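Local coordinates for protein Sso-CP2 metallo-carboxypetidase (Sulfolobus solfataricus, PDB 4MMO) that probably removes amino acids from the C-terminal ends of peptides as a zinc-binding, dimeric carboxypeptidase of the M20 family, at residues 217-220 with 224-227; 185-190 with 213-218; 228-233 with 278-283; 235-240 with 346-351. One frame throughout, in Å; residues are numbered along the deposited sequence.

Contact 1: 217-220 with 224-227; sequences TLVD and RVLI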
loop_
_atom_site.group_PDB
_atom_site.type_symbol
_atom_site.label_atom_id
_atom_site.label_comp_id
_atom_site.label_asym_id
_atom_site.label_seq_id
_atom_site.Cartn_x
_atom_site.Cartn_y
_atom_site.Cartn_z
ATOM N N THR A 217 5.844 -15.682 -5.148
ATOM C CA THR A 217 6.439 -17.017 -5.077
ATOM C C THR A 217 5.989 -17.768 -3.828
ATOM O O THR A 217 6.142 -18.984 -3.740
ATOM C CB THR A 217 7.990 -16.966 -5.071
ATOM O OG1 THR A 217 8.452 -16.289 -3.893
ATOM C CG2 THR A 217 8.523 -16.254 -6.319
ATOM N N LEU A 218 5.436 -17.037 -2.866
ATOM C CA LEU A 218 5.074 -17.613 -1.576
ATOM C C LEU A 218 3.873 -18.561 -1.649
ATOM O O LEU A 218 3.812 -19.541 -0.907
ATOM C CB LEU A 218 4.795 -16.495 -0.566
ATOM C CG LEU A 218 5.990 -15.601 -0.214
ATOM C CD1 LEU A 218 5.554 -14.457 0.681
ATOM C CD2 LEU A 218 7.106 -16.403 0.450
ATOM N N VAL A 219 2.927 -18.271 -2.539
ATOM C CA VAL A 219 1.689 -19.047 -2.635
ATOM C C VAL A 219 1.298 -19.297 -4.087
ATOM O O VAL A 219 1.686 -18.536 -4.972
ATOM C CB VAL A 219 0.524 -18.304 -1.953
ATOM C CG1 VAL A 219 0.807 -18.115 -0.472
ATOM C CG2 VAL A 219 0.280 -16.952 -2.628
ATOM N N ASP A 220 0.526 -20.354 -4.333
ATOM C CA ASP A 220 -0.065 -20.553 -5.655
ATOM C C ASP A 220 -1.370 -19.761 -5.734
ATOM O O ASP A 220 -1.691 -19.011 -4.813
ATOM C CB ASP A 220 -0.270 -22.039 -5.985
ATOM C CG ASP A 220 -1.220 -22.746 -5.027
ATOM O OD1 ASP A 220 -1.928 -22.077 -4.243
ATOM O OD2 ASP A 220 -1.266 -23.994 -5.078
ATOM N N ARG A 224 -2.388 -22.077 -1.451
ATOM C CA ARG A 224 -1.486 -23.062 -0.868
ATOM C C ARG A 224 -0.080 -22.475 -0.800
ATOM O O ARG A 224 0.396 -21.875 -1.763
ATOM C CB ARG A 224 -1.493 -24.351 -1.687
ATOM C CG ARG A 224 -0.301 -25.258 -1.430
ATOM C CD ARG A 224 -0.571 -26.679 -1.894
ATOM N NE ARG A 224 -0.805 -27.578 -0.764
ATOM C CZ ARG A 224 0.136 -28.305 -0.164
ATOM N NH1 ARG A 224 1.398 -28.260 -0.577
ATOM N NH2 ARG A 224 -0.188 -29.087 0.858
ATOM N N VAL A 225 0.576 -22.646 0.346
ATOM C CA VAL A 225 1.885 -22.041 0.587
ATOM C C VAL A 225 2.981 -22.854 -0.089
ATOM O O VAL A 225 3.048 -24.070 0.064
ATOM C CB VAL A 225 2.168 -21.928 2.099
ATOM C CG1 VAL A 225 3.532 -21.303 2.355
ATOM C CG2 VAL A 225 1.070 -21.117 2.780
ATOM N N LEU A 226 3.842 -22.169 -0.836
ATOM C CA LEU A 226 4.861 -22.831 -1.646
ATOM C C LEU A 226 6.233 -22.862 -0.968
ATOM O O LEU A 226 7.194 -23.386 -1.532
ATOM C CB LEU A 226 4.976 -22.139 -3.010
ATOM C CG LEU A 226 3.722 -22.124 -3.889
ATOM C CD1 LEU A 226 4.006 -21.421 -5.205
ATOM C CD2 LEU A 226 3.205 -23.531 -4.144
ATOM N N ILE A 227 6.328 -22.296 0.231
ATOM C CA ILE A 227 7.566 -22.361 1.000
ATOM C C ILE A 227 7.906 -23.819 1.284
ATOM O O ILE A 227 7.098 -24.554 1.851
ATOM C CB ILE A 227 7.455 -21.584 2.327
ATOM C CG1 ILE A 227 7.179 -20.106 2.049
ATOM C CG2 ILE A 227 8.740 -21.725 3.149
ATOM C CD1 ILE A 227 6.819 -19.301 3.285
#

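Contact 2: 185-190 with 213-218; sequences VELVLD and KIISTL. With SO4 (sulfate ion), chain G.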
loop_
_atom_site.group_PDB
_atom_site.type_symbol
_atom_site.label_atom_id
_atom_site.label_comp_id
_atom_site.label_asym_id
_atom_site.label_seq_id
_atom_site.Cartn_x
_atom_site.Cartn_y
_atom_site.Cartn_z
ATOM N N VAL A 185 5.562 -10.831 9.701
ATOM C CA VAL A 185 6.802 -10.538 8.997
ATOM C C VAL A 185 6.646 -9.286 8.149
ATOM O O VAL A 185 5.602 -9.067 7.532
ATOM C CB VAL A 185 7.226 -11.715 8.101
ATOM C CG1 VAL A 185 8.391 -11.328 7.191
ATOM C CG2 VAL A 185 7.603 -12.909 8.956
ATOM N N GLU A 186 7.691 -8.466 8.134
ATOM C CA GLU A 186 7.753 -7.320 7.240
ATOM C C GLU A 186 8.957 -7.446 6.325
ATOM O O GLU A 186 10.076 -7.662 6.789
ATOM C CB GLU A 186 7.837 -6.017 8.023
ATOM C CG GLU A 186 8.046 -4.810 7.121
ATOM C CD GLU A 186 7.692 -3.503 7.795
ATOM O OE1 GLU A 186 8.013 -3.340 8.993
ATOM O OE2 GLU A 186 7.088 -2.641 7.124
ATOM N N LEU A 187 8.714 -7.332 5.023
ATOM C CA LEU A 187 9.779 -7.347 4.030
ATOM C C LEU A 187 9.986 -5.930 3.537
ATOM O O LEU A 187 9.020 -5.224 3.267
ATOM C CB LEU A 187 9.411 -8.241 2.848
ATOM C CG LEU A 187 9.095 -9.702 3.157
ATOM C CD1 LEU A 187 8.767 -10.446 1.872
ATOM C CD2 LEU A 187 10.258 -10.365 3.880
ATOM N N VAL A 188 11.244 -5.517 3.427
ATOM C CA VAL A 188 11.568 -4.176 2.964
ATOM C C VAL A 188 12.679 -4.213 1.926
ATOM O O VAL A 188 13.688 -4.896 2.103
ATOM C CB VAL A 188 12.004 -3.263 4.127
ATOM C CG1 VAL A 188 12.260 -1.847 3.628
ATOM C CG2 VAL A 188 10.946 -3.251 5.224
ATOM N N LEU A 189 12.471 -3.477 0.839
ATOM C CA LEU A 189 13.500 -3.253 -0.164
ATOM C C LEU A 189 13.770 -1.762 -0.223
ATOM O O LEU A 189 12.841 -0.957 -0.195
ATOM C CB LEU A 189 13.046 -3.745 -1.540
ATOM C CG LEU A 189 12.742 -5.233 -1.695
ATOM C CD1 LEU A 189 12.297 -5.520 -3.120
ATOM C CD2 LEU A 189 13.947 -6.075 -1.332
ATOM N N ASP A 190 15.046 -1.398 -0.286
ATOM C CA ASP A 190 15.442 -0.006 -0.433
ATOM C C ASP A 190 16.635 0.044 -1.378
ATOM O O ASP A 190 17.732 -0.381 -1.018
ATOM C CB ASP A 190 15.789 0.603 0.924
ATOM C CG ASP A 190 15.705 2.114 0.921
ATOM O OD1 ASP A 190 16.026 2.720 -0.121
ATOM O OD2 ASP A 190 15.308 2.697 1.953
ATOM N N LYS A 213 7.055 -9.670 -7.147
ATOM C CA LYS A 213 7.468 -10.969 -7.658
ATOM C C LYS A 213 7.812 -11.909 -6.511
ATOM O O LYS A 213 7.478 -13.090 -6.557
ATOM C CB LYS A 213 8.652 -10.819 -8.617
ATOM C CG LYS A 213 8.235 -10.773 -10.081
ATOM C CD LYS A 213 9.302 -10.154 -10.967
ATOM C CE LYS A 213 8.798 -9.971 -12.394
ATOM N NZ LYS A 213 8.368 -11.255 -13.018
ATOM N N ILE A 214 8.461 -11.375 -5.479
ATOM C CA ILE A 214 8.851 -12.161 -4.312
ATOM C C ILE A 214 7.630 -12.761 -3.619
ATOM O O ILE A 214 7.558 -13.975 -3.417
ATOM C CB ILE A 214 9.640 -11.302 -3.294
ATOM C CG1 ILE A 214 11.034 -10.967 -3.835
ATOM C CG2 ILE A 214 9.751 -12.006 -1.938
ATOM C CD1 ILE A 214 11.979 -12.153 -3.958
ATOM N N ILE A 215 6.672 -11.914 -3.253
ATOM C CA ILE A 215 5.499 -12.393 -2.530
ATOM C C ILE A 215 4.661 -13.326 -3.404
ATOM O O ILE A 215 3.936 -14.174 -2.890
ATOM C CB ILE A 215 4.632 -11.235 -1.977
ATOM C CG1 ILE A 215 4.153 -10.322 -3.104
ATOM C CG2 ILE A 215 5.419 -10.447 -0.933
ATOM C CD1 ILE A 215 3.231 -9.214 -2.647
ATOM N N SER A 216 4.780 -13.184 -4.723
ATOM C CA SER A 216 4.076 -14.070 -5.646
ATOM C C SER A 216 4.592 -15.507 -5.566
ATOM O O SER A 216 3.859 -16.444 -5.875
ATOM C CB SER A 216 4.184 -13.557 -7.082
ATOM O OG SER A 216 3.434 -12.367 -7.253
ATOM N N THR A 217 5.844 -15.682 -5.148
ATOM C CA THR A 217 6.439 -17.017 -5.077
ATOM C C THR A 217 5.989 -17.768 -3.828
ATOM O O THR A 217 6.142 -18.984 -3.740
ATOM C CB THR A 217 7.990 -16.966 -5.071
ATOM O OG1 THR A 217 8.452 -16.289 -3.893
ATOM C CG2 THR A 217 8.523 -16.254 -6.319
ATOM N N LEU A 218 5.436 -17.037 -2.866
ATOM C CA LEU A 218 5.074 -17.613 -1.576
ATOM C C LEU A 218 3.873 -18.561 -1.649
ATOM O O LEU A 218 3.812 -19.541 -0.907
ATOM C CB LEU A 218 4.795 -16.495 -0.566
ATOM C CG LEU A 218 5.990 -15.601 -0.214
ATOM C CD1 LEU A 218 5.554 -14.457 0.681
ATOM C CD2 LEU A 218 7.106 -16.403 0.450
HETATM S S SO4 G . 10.721 -13.985 -14.399
HETATM O O1 SO4 G . 10.677 -12.920 -13.400
HETATM O O2 SO4 G . 10.686 -15.275 -13.719
HETATM O O3 SO4 G . 9.568 -13.876 -15.292
HETATM O O4 SO4 G . 11.953 -13.873 -15.180
#

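Contact 3: 228-233 with 278-283; sequences EGFYDD and TYPTCN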
loop_
_atom_site.group_PDB
_atom_site.type_symbol
_atom_site.label_atom_id
_atom_site.label_comp_id
_atom_site.label_asym_id
_atom_site.label_seq_id
_atom_site.Cartn_x
_atom_site.Cartn_y
_atom_site.Cartn_z
ATOM N N GLU A 228 9.100 -24.233 0.876
ATOM C CA GLU A 228 9.530 -25.617 1.046
ATOM C C GLU A 228 9.562 -26.000 2.522
ATOM O O GLU A 228 10.179 -25.316 3.336
ATOM C CB GLU A 228 10.911 -25.824 0.418
ATOM C CG GLU A 228 11.409 -27.265 0.464
ATOM C CD GLU A 228 12.793 -27.427 -0.140
ATOM O OE1 GLU A 228 13.168 -26.610 -1.008
ATOM O OE2 GLU A 228 13.511 -28.368 0.258
ATOM N N GLY A 229 8.879 -27.092 2.856
ATOM C CA GLY A 229 8.857 -27.615 4.212
ATOM C C GLY A 229 7.736 -27.075 5.089
ATOM O O GLY A 229 7.585 -27.499 6.232
ATOM N N PHE A 230 6.945 -26.149 4.555
ATOM C CA PHE A 230 5.916 -25.466 5.338
ATOM C C PHE A 230 4.891 -26.425 5.953
ATOM O O PHE A 230 4.495 -26.258 7.106
ATOM C CB PHE A 230 5.208 -24.437 4.457
ATOM C CG PHE A 230 4.223 -23.578 5.191
ATOM C CD1 PHE A 230 4.645 -22.468 5.902
ATOM C CD2 PHE A 230 2.869 -23.867 5.152
ATOM C CE1 PHE A 230 3.738 -21.675 6.571
ATOM C CE2 PHE A 230 1.957 -23.071 5.816
ATOM C CZ PHE A 230 2.392 -21.975 6.528
ATOM N N TYR A 231 4.480 -27.434 5.191
ATOM C CA TYR A 231 3.422 -28.348 5.623
ATOM C C TYR A 231 3.942 -29.609 6.315
ATOM O O TYR A 231 3.154 -30.392 6.839
ATOM C CB TYR A 231 2.544 -28.747 4.430
ATOM C CG TYR A 231 1.722 -27.602 3.875
ATOM C CD1 TYR A 231 0.522 -27.233 4.469
ATOM C CD2 TYR A 231 2.152 -26.885 2.765
ATOM C CE1 TYR A 231 -0.231 -26.185 3.972
ATOM C CE2 TYR A 231 1.406 -25.835 2.259
ATOM C CZ TYR A 231 0.217 -25.487 2.866
ATOM O OH TYR A 231 -0.523 -24.441 2.367
ATOM N N ASP A 232 5.260 -29.804 6.327
ATOM C CA ASP A 232 5.843 -31.036 6.867
ATOM C C ASP A 232 5.475 -31.277 8.333
ATOM O O ASP A 232 5.250 -32.413 8.740
ATOM C CB ASP A 232 7.369 -31.026 6.719
ATOM C CG ASP A 232 7.823 -31.162 5.273
ATOM O OD1 ASP A 232 6.998 -31.541 4.416
ATOM O OD2 ASP A 232 9.013 -30.898 4.996
ATOM N N ASP A 233 5.417 -30.206 9.117
ATOM C CA ASP A 233 5.127 -30.315 10.544
ATOM C C ASP A 233 3.625 -30.292 10.833
ATOM O O ASP A 233 3.211 -30.428 11.983
ATOM C CB ASP A 233 5.806 -29.170 11.307
ATOM C CG ASP A 233 7.288 -29.413 11.540
ATOM O OD1 ASP A 233 7.923 -30.110 10.720
ATOM O OD2 ASP A 233 7.820 -28.904 12.549
ATOM N N THR A 278 -8.708 -25.266 10.147
ATOM C CA THR A 278 -7.669 -26.280 9.917
ATOM C C THR A 278 -6.521 -25.837 8.996
ATOM O O THR A 278 -5.423 -26.386 9.077
ATOM C CB THR A 278 -8.308 -27.593 9.359
ATOM O OG1 THR A 278 -9.240 -28.108 10.317
ATOM C CG2 THR A 278 -7.263 -28.664 9.067
ATOM N N TYR A 279 -6.756 -24.854 8.130
ATOM C CA TYR A 279 -5.738 -24.465 7.148
ATOM C C TYR A 279 -4.746 -23.432 7.694
ATOM O O TYR A 279 -5.153 -22.392 8.220
ATOM C CB TYR A 279 -6.379 -23.884 5.884
ATOM C CG TYR A 279 -7.225 -24.841 5.071
ATOM C CD1 TYR A 279 -7.391 -26.166 5.452
ATOM C CD2 TYR A 279 -7.855 -24.409 3.911
ATOM C CE1 TYR A 279 -8.168 -27.031 4.699
ATOM C CE2 TYR A 279 -8.632 -25.259 3.159
ATOM C CZ TYR A 279 -8.786 -26.570 3.554
ATOM O OH TYR A 279 -9.562 -27.416 2.797
ATOM N N PRO A 280 -3.437 -23.705 7.557
ATOM C CA PRO A 280 -2.475 -22.636 7.834
ATOM C C PRO A 280 -2.484 -21.624 6.688
ATOM O O PRO A 280 -2.952 -21.971 5.607
ATOM C CB PRO A 280 -1.139 -23.378 7.897
ATOM C CG PRO A 280 -1.329 -24.557 7.008
ATOM C CD PRO A 280 -2.770 -24.962 7.168
ATOM N N THR A 281 -1.994 -20.407 6.912
ATOM C CA THR A 281 -2.058 -19.369 5.884
ATOM C C THR A 281 -0.741 -18.645 5.667
ATOM O O THR A 281 0.150 -18.674 6.514
ATOM C CB THR A 281 -3.099 -18.290 6.239
ATOM O OG1 THR A 281 -2.654 -17.549 7.384
ATOM C CG2 THR A 281 -4.452 -18.922 6.525
ATOM N N CYS A 282 -0.638 -18.008 4.504
ATOM C CA CYS A 282 0.356 -16.977 4.245
ATOM C C CYS A 282 -0.386 -15.796 3.642
ATOM O O CYS A 282 -0.649 -15.767 2.443
ATOM C CB CYS A 282 1.432 -17.463 3.276
ATOM S SG CYS A 282 2.532 -16.137 2.697
ATOM N N ASN A 283 -0.733 -14.833 4.487
ATOM C CA ASN A 283 -1.576 -13.716 4.086
ATOM C C ASN A 283 -0.798 -12.406 3.981
ATOM O O ASN A 283 0.104 -12.141 4.780
ATOM C CB ASN A 283 -2.718 -13.568 5.088
ATOM C CG ASN A 283 -3.639 -12.418 4.754
ATOM O OD1 ASN A 283 -4.393 -12.476 3.782
ATOM N ND2 ASN A 283 -3.593 -11.369 5.564
#

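Contact 4: 235-240 with 346-351; sequences RELTEE and PVRTSV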
loop_
_atom_site.group_PDB
_atom_site.type_symbol
_atom_site.label_atom_id
_atom_site.label_comp_id
_atom_site.label_asym_id
_atom_site.label_seq_id
_atom_site.Cartn_x
_atom_site.Cartn_y
_atom_site.Cartn_z
ATOM N N ARG A 235 0.233 -31.762 11.269
ATOM C CA ARG A 235 -0.254 -33.109 11.551
ATOM C C ARG A 235 -1.727 -33.285 11.193
ATOM O O ARG A 235 -2.502 -32.328 11.187
ATOM C CB ARG A 235 -0.031 -33.468 13.024
ATOM C CG ARG A 235 -0.859 -32.671 14.034
ATOM C CD ARG A 235 -1.152 -33.528 15.266
ATOM N NE ARG A 235 -1.809 -32.783 16.337
ATOM C CZ ARG A 235 -3.121 -32.576 16.424
ATOM N NH1 ARG A 235 -3.947 -33.052 15.496
ATOM N NH2 ARG A 235 -3.610 -31.885 17.443
ATOM N N GLU A 236 -2.107 -34.523 10.900
ATOM C CA GLU A 236 -3.494 -34.847 10.605
ATOM C C GLU A 236 -4.358 -34.587 11.833
ATOM O O GLU A 236 -3.870 -34.616 12.964
ATOM C CB GLU A 236 -3.608 -36.313 10.189
ATOM C CG GLU A 236 -3.312 -37.286 11.316
ATOM C CD GLU A 236 -2.916 -38.660 10.815
ATOM O OE1 GLU A 236 -3.468 -39.104 9.786
ATOM O OE2 GLU A 236 -2.045 -39.292 11.450
ATOM N N LEU A 237 -5.641 -34.322 11.604
ATOM C CA LEU A 237 -6.596 -34.148 12.691
ATOM C C LEU A 237 -6.862 -35.486 13.362
ATOM O O LEU A 237 -6.752 -36.530 12.724
ATOM C CB LEU A 237 -7.909 -33.599 12.143
ATOM C CG LEU A 237 -7.808 -32.300 11.348
ATOM C CD1 LEU A 237 -9.137 -31.993 10.682
ATOM C CD2 LEU A 237 -7.375 -31.155 12.253
ATOM N N THR A 238 -7.209 -35.458 14.646
ATOM C CA THR A 238 -7.679 -36.658 15.332
ATOM C C THR A 238 -9.118 -36.913 14.916
ATOM O O THR A 238 -9.750 -36.057 14.297
ATOM C CB THR A 238 -7.638 -36.513 16.867
ATOM O OG1 THR A 238 -8.544 -35.481 17.278
ATOM C CG2 THR A 238 -6.230 -36.184 17.350
ATOM N N GLU A 239 -9.636 -38.086 15.260
ATOM C CA GLU A 239 -11.005 -38.440 14.912
ATOM C C GLU A 239 -11.993 -37.498 15.591
ATOM O O GLU A 239 -12.948 -37.033 14.969
ATOM C CB GLU A 239 -11.303 -39.887 15.312
ATOM C CG GLU A 239 -12.692 -40.361 14.915
ATOM N N GLU A 240 -11.760 -37.223 16.870
ATOM C CA GLU A 240 -12.624 -36.324 17.627
ATOM C C GLU A 240 -12.593 -34.929 17.015
ATOM O O GLU A 240 -13.630 -34.282 16.869
ATOM C CB GLU A 240 -12.192 -36.280 19.098
ATOM C CG GLU A 240 -12.811 -35.154 19.935
ATOM C CD GLU A 240 -14.324 -35.250 20.051
ATOM O OE1 GLU A 240 -14.904 -36.249 19.577
ATOM O OE2 GLU A 240 -14.936 -34.325 20.627
ATOM N N PRO A 346 0.824 -22.693 17.766
ATOM C CA PRO A 346 -0.527 -23.258 17.698
ATOM C C PRO A 346 -0.761 -24.225 18.853
ATOM O O PRO A 346 0.210 -24.743 19.408
ATOM C CB PRO A 346 -0.521 -24.017 16.372
ATOM C CG PRO A 346 0.899 -24.407 16.181
ATOM C CD PRO A 346 1.707 -23.265 16.735
ATOM N N VAL A 347 -2.024 -24.462 19.201
ATOM C CA VAL A 347 -2.378 -25.295 20.347
ATOM C C VAL A 347 -3.702 -26.002 20.109
ATOM O O VAL A 347 -4.627 -25.424 19.541
ATOM C CB VAL A 347 -2.539 -24.448 21.631
ATOM C CG1 VAL A 347 -3.017 -25.306 22.804
ATOM C CG2 VAL A 347 -1.247 -23.763 21.992
ATOM N N ARG A 348 -3.780 -27.250 20.561
ATOM C CA ARG A 348 -5.030 -27.995 20.610
ATOM C C ARG A 348 -5.004 -28.909 21.822
ATOM O O ARG A 348 -4.070 -29.692 21.987
ATOM C CB ARG A 348 -5.221 -28.825 19.346
ATOM C CG ARG A 348 -5.902 -28.078 18.233
ATOM C CD ARG A 348 -6.013 -28.926 16.991
ATOM N NE ARG A 348 -6.401 -28.116 15.842
ATOM C CZ ARG A 348 -6.071 -28.384 14.583
ATOM N NH1 ARG A 348 -5.344 -29.455 14.286
ATOM N NH2 ARG A 348 -6.476 -27.575 13.615
ATOM N N THR A 349 -6.023 -28.807 22.669
ATOM C CA THR A 349 -6.080 -29.599 23.892
ATOM C C THR A 349 -7.285 -30.530 23.876
ATOM O O THR A 349 -8.159 -30.424 23.014
ATOM C CB THR A 349 -6.142 -28.703 25.142
ATOM O OG1 THR A 349 -7.380 -27.984 25.159
ATOM C CG2 THR A 349 -4.980 -27.722 25.151
ATOM N N SER A 350 -7.328 -31.433 24.847
ATOM C CA SER A 350 -8.343 -32.477 24.884
ATOM C C SER A 350 -9.705 -31.980 25.359
ATOM O O SER A 350 -9.807 -31.163 26.273
ATOM C CB SER A 350 -7.885 -33.618 25.791
ATOM O OG SER A 350 -8.974 -34.461 26.114
ATOM N N VAL A 351 -10.755 -32.504 24.737
ATOM C CA VAL A 351 -12.120 -32.229 25.160
ATOM C C VAL A 351 -12.433 -32.974 26.462
ATOM O O VAL A 351 -13.431 -32.694 27.125
ATOM C CB VAL A 351 -13.126 -32.641 24.054
ATOM C CG1 VAL A 351 -13.188 -34.168 23.908
ATOM C CG2 VAL A 351 -14.511 -32.054 24.321
#

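Contact 1: 217-220 with 224-227
V219 and V225 sit opposite each other as the non-hydrogen-bonded pair of an isolated antiparallel beta bridge, which closes the turn between the two segments just past helix 207-218 in the dimerisation domain. Two backbone bonds flank the pair: L226 N reaches L218 O at 2.6 Å, and D220 N reaches R224 O at 3.0 Å. The chains lie close enough for V219 CA to come within 3.2 Å of R224 O, a CA-H...O contact.

One side of the bridge is tightly packed. L218 and I227 run side by side, CD2 of L218 4.0 Å from CG1 of I227, and both rest on L325 of helix 318-331; branched aliphatic chains suit this buried layer. V219 packs on I209 of the second subunit, whose K213 NZ donates to the V219 carbonyl oxygen.

The other side is looser and faces solvent. L226, largely exposed, lies along the opposing backbone, its CD1 3.6 Å from V219 C, while R224 carries its guanidinium away to a cation-pi contact with Y231. D220 suits the turn because its CG, set between backbone N and carbonyl carbon (chi1 62°), folds OD1 back toward the amides of G222 and R224, both bonds weak. With an alanine here that acceptor is gone, and the R224 amide would probably lose its mate and the turn some of its stiffness. Between the two side chains the carboxylate meets the aliphatic stem, not the guanidinium: D220 OD2 is 3.4 Å from R224 CB but 5.6 Å from R224 NE.

Contact 2: 185-190 with 213-218
L187 meets I214 and I215 through methyl groups alone, with no aromatic face or edge in the contact; the flat group that matters nearby is the I214 carbonyl. T217 OG1 donates to I214 O in the carbonyl plane at 2.5 Å, and T217 N gives the same oxygen a second bond at 3.0 Å, which ties the helix to itself beside the packing. The arrangement is a helix laid over a face of an antiparallel sheet, the two-layer alpha-beta sandwich of the M20 dimerisation domain: helix 207-218 packs over strand 178-190.

With CG anti to its carbonyl carbon (chi1 -58°) and the chain then extended, L187 sends CD1 up to CG2 of I214 at 4.2 Å and to CG2 of I215 at 4.4 Å. Leucine is long enough to reach the helix side chains from the strand, and the branched isoleucines offer methyls close to the helix. L211, L329 and F334 also pack on L187.

K213 belongs to the subunit interface instead, its NZ bonded to S216 O and V219 O of the second subunit and to a sulfate, probably from crystallisation, that M221 N of that subunit also holds. An alanine here lacks the ammonium, and those carbonyls and the anion would probably be left without their positive partner. The lysine chain bends only at its end (chi4 -59°), bringing NZ to 2.9 Å from sulfate O1.

Contact 3: 228-233 with 278-283
F230 and Y231 converge on P280, the centre of an apolar contact between two loops of the dimerisation domain. The second loop starts where helix 269-278 ends: Y279 is the first residue to leave helical geometry, and its carbonyl is bonded to K180 NZ. P280 comes next and carries the packing. Its CB lies 3.7 Å from CE2 of F230 and its CG 3.6 Å from CE1 of Y231, both approaches oblique to the rings. Proline fits because its closed ring offers a stiff hydrocarbon patch on an extended backbone, small enough to be shared by two aromatic residues.

T281 follows with its side chain turned off, OG1 taking the amide of R311, so that its backbone O is what comes near F230, 4.0 Å from CZ. C282 heads back toward the aromatic loop and packs on V225 and F310, and N283 opens strand 283-290 with a bond from ND2 to D309 OD1; its OD1 meets N206 ND2 of the second subunit.

The two rings facing this path brace each other. F230, with CG anti to its backbone N (chi1 -174°), brings CD2 3.7 Å above the centre of the Y231 ring, edge against face. G229, at phi 90°, turns the chain just before them; a side chain there would press on the preceding carbonyl. Y231 OH is engaged by the amide of V225. The segments therefore hold each other by shape and dispersion rather than by directed polar bonds, and several of their polar atoms, such as Y231 OH and T281 OG1, bond to neighbours elsewhere.

Contact 4: 235-240 with 346-351
R348 reaches across from its strand to R235 and L237, and almost every atom along it has a neighbour. CB lies 3.9 Å from R235 NH2, and after an extended run CD passes 3.8 Å from that same nitrogen, so the stem of one arginine lies against the head of the other. NE is bonded to N376 OD1. CZ comes 3.8 Å from CD2 of L237, a methyl that approaches the guanidinium obliquely and is nearest to NH1 at 3.3 Å. NH2 has a weak bond to L277 O.

The two guanidinium planes are 61° apart, with R235 NH1 near the plane of the R348 group at its edge, 4.0 Å from R348 NH1. E241 gathers both charges: R235 forms a salt bridge with it and R348 a long, weak ion pair, which probably makes the closeness of two cations tolerable.

Segment 346-351 carries the chain out of the antiparallel sheet of the dimerisation domain, V347 and T349 pairing with V179 and L177, and so probably forms one of the two links to the catalytic domain. Segment 235-240 leads into helix 239-247, for which T238 is the N-cap, OG1 accepting from E241 N.

R235 NH1 also donates to E236 O at 3.0 Å, in its own guanidinium plane, which helps fix the head's rotation; arginine has enough N-H groups to do this and still serve E241. Further on, E240 bends at chi2 (63°) and crosses V351 at about a right angle, OE2 3.7 Å from V351 CG1.

Contact 2 is the buried one, contacts 1 and 3 are partly buried, and contact 4 lies at the surface. Helix 207-218 serves both contact 1 and contact 2, first as a layer over the sheet and then, at its end, as one arm of a backbone bridge. Contacts 1 and 3 adjoin through V225, F230, Y231 and C282. Contacts 2 and 4 reach the same sheet through neighbouring strands 178-190 and 337-348, but their centres are about 32 Å apart. Chemistry follows place: aliphatic packing in contact 2, main-chain bonding in contact 1, aromatic-proline packing in contact 3, arginine packing on arginine and leucine in contact 4. The second subunit touches contacts 1, 2 and 3 but not contact 4.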